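Side-chain contact in centrosomal protein of 104 kDa (PDB 5LPI), which is required for ciliogenesis and for structural integrity at the ciliary tip, and carries in this fragment an array of four zinc fingers: residues S52-T55 / E56-T60. Residues are numbered along the deposited sequence; the frame is centred on the assembly and turned at random.
Sequences SSLT and EHLLT. With ZN (zinc ion), chain F.
L58 N bonds to L54 O at 2.9 Å, and with H57 N to S53 O and L59 N to T55 O it makes three i to i+4 bonds that wind helix 54-60, the first from the carbonyl of S53 at its N-cap position. At this start a water accepts the E56 N-H and donates weakly to S52 O, bridging the amide to the carbonyl four residues back that it does not reach directly. One turn apart, L54 and L58 cross at a slant, L54 CD1 4.0 Å from L58 CG, the L54 side chain being swung there with CG anti to its N (chi1 175°). On another flank T55 and L59 run side by side, T55 CG2 3.8 Å from L59 CD1; chi1 of -61° turns CG2 of T55 anti to the backbone N, and that methyl is what meets L59. H57, whose imidazole supplies a ligand nitrogen, binds the zinc ion through NE2 at 2.1 Å and shares it with C42, C45 and C62, completing a zinc finger of three cysteines and one histidine. L58 also touches F68 of strand 68-70 and A77 of strand 77-79. Cutting L58 back to an alanine is likely to strip L54 CD1 of this neighbour and open a gap toward A77 and F68. L54 and H57 rest on V49 of strand 48-50, while L59 joins L58 on A77 in the next finger.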
loop_
_atom_site.group_PDB
_atom_site.type_symbol
_atom_site.label_atom_id
_atom_site.label_comp_id
_atom_site.label_asym_id
_atom_site.label_seq_id
_atom_site.Cartn_x
_atom_site.Cartn_y
_atom_site.Cartn_z
ATOM N N SER A 52 1.009 -0.985 -1.128
ATOM C CA SER A 52 1.742 -0.862 -2.384
ATOM C C SER A 52 0.819 -0.769 -3.591
ATOM O O SER A 52 1.296 -0.477 -4.693
ATOM C CB SER A 52 2.717 -2.035 -2.549
ATOM O OG SER A 52 2.034 -3.273 -2.659
ATOM N N SER A 53 -0.485 -0.966 -3.393
ATOM C CA SER A 53 -1.492 -0.884 -4.444
ATOM C C SER A 53 -2.491 0.237 -4.195
ATOM O O SER A 53 -3.524 0.304 -4.884
ATOM C CB SER A 53 -2.233 -2.220 -4.562
ATOM O OG SER A 53 -1.380 -3.236 -5.063
ATOM N N LEU A 54 -2.219 1.116 -3.224
ATOM C CA LEU A 54 -3.254 2.038 -2.757
ATOM C C LEU A 54 -3.591 3.081 -3.813
ATOM O O LEU A 54 -4.768 3.376 -4.046
ATOM C CB LEU A 54 -2.819 2.715 -1.454
ATOM C CG LEU A 54 -3.736 3.799 -0.900
ATOM C CD1 LEU A 54 -5.135 3.275 -0.565
ATOM C CD2 LEU A 54 -3.116 4.471 0.321
ATOM N N THR A 55 -2.580 3.662 -4.460
ATOM C CA THR A 55 -2.878 4.640 -5.501
ATOM C C THR A 55 -3.703 4.009 -6.619
ATOM O O THR A 55 -4.729 4.565 -7.041
ATOM C CB THR A 55 -1.579 5.242 -6.039
ATOM O OG1 THR A 55 -0.905 5.909 -4.961
ATOM C CG2 THR A 55 -1.874 6.250 -7.152
ATOM N N GLU A 56 -3.287 2.830 -7.089
ATOM C CA GLU A 56 -4.044 2.142 -8.128
ATOM C C GLU A 56 -5.459 1.818 -7.659
ATOM O O GLU A 56 -6.413 1.902 -8.445
ATOM C CB GLU A 56 -3.318 0.869 -8.554
ATOM C CG GLU A 56 -4.096 0.051 -9.578
ATOM C CD GLU A 56 -3.321 -1.146 -10.098
ATOM O OE1 GLU A 56 -2.153 -0.969 -10.502
ATOM O OE2 GLU A 56 -3.879 -2.263 -10.102
ATOM N N HIS A 57 -5.616 1.462 -6.377
ATOM C CA HIS A 57 -6.950 1.245 -5.811
ATOM C C HIS A 57 -7.797 2.503 -5.910
ATOM O O HIS A 57 -8.923 2.479 -6.424
ATOM C CB HIS A 57 -6.849 0.809 -4.340
ATOM C CG HIS A 57 -8.154 0.915 -3.593
ATOM N ND1 HIS A 57 -9.125 -0.065 -3.641
ATOM C CD2 HIS A 57 -8.658 1.903 -2.814
ATOM C CE1 HIS A 57 -10.162 0.307 -2.911
ATOM N NE2 HIS A 57 -9.905 1.498 -2.395
ATOM N N LEU A 58 -7.267 3.618 -5.406
ATOM C CA LEU A 58 -8.030 4.857 -5.364
ATOM C C LEU A 58 -8.437 5.310 -6.761
ATOM O O LEU A 58 -9.521 5.870 -6.944
ATOM C CB LEU A 58 -7.214 5.952 -4.664
ATOM C CG LEU A 58 -6.946 5.737 -3.167
ATOM C CD1 LEU A 58 -5.879 6.739 -2.697
ATOM C CD2 LEU A 58 -8.245 5.871 -2.329
ATOM N N LEU A 59 -7.586 5.071 -7.757
ATOM C CA LEU A 59 -7.861 5.590 -9.093
ATOM C C LEU A 59 -8.730 4.668 -9.939
ATOM O O LEU A 59 -9.477 5.155 -10.796
ATOM C CB LEU A 59 -6.545 5.859 -9.829
ATOM C CG LEU A 59 -5.667 6.969 -9.249
ATOM C CD1 LEU A 59 -4.322 7.014 -9.957
ATOM C CD2 LEU A 59 -6.379 8.306 -9.364
ATOM N N THR A 60 -8.641 3.344 -9.752
ATOM C CA THR A 60 -9.302 2.422 -10.664
ATOM C C THR A 60 -10.239 1.414 -10.000
ATOM O O THR A 60 -10.911 0.666 -10.717
ATOM C CB THR A 60 -8.260 1.650 -11.497
ATOM O OG1 THR A 60 -7.603 0.685 -10.671
ATOM C CG2 THR A 60 -7.216 2.593 -12.070
HETATM ZN ZN ZN F . -11.222 2.698 -1.342
HETATM O O HOH W 1 -0.582 1.760 -6.515
#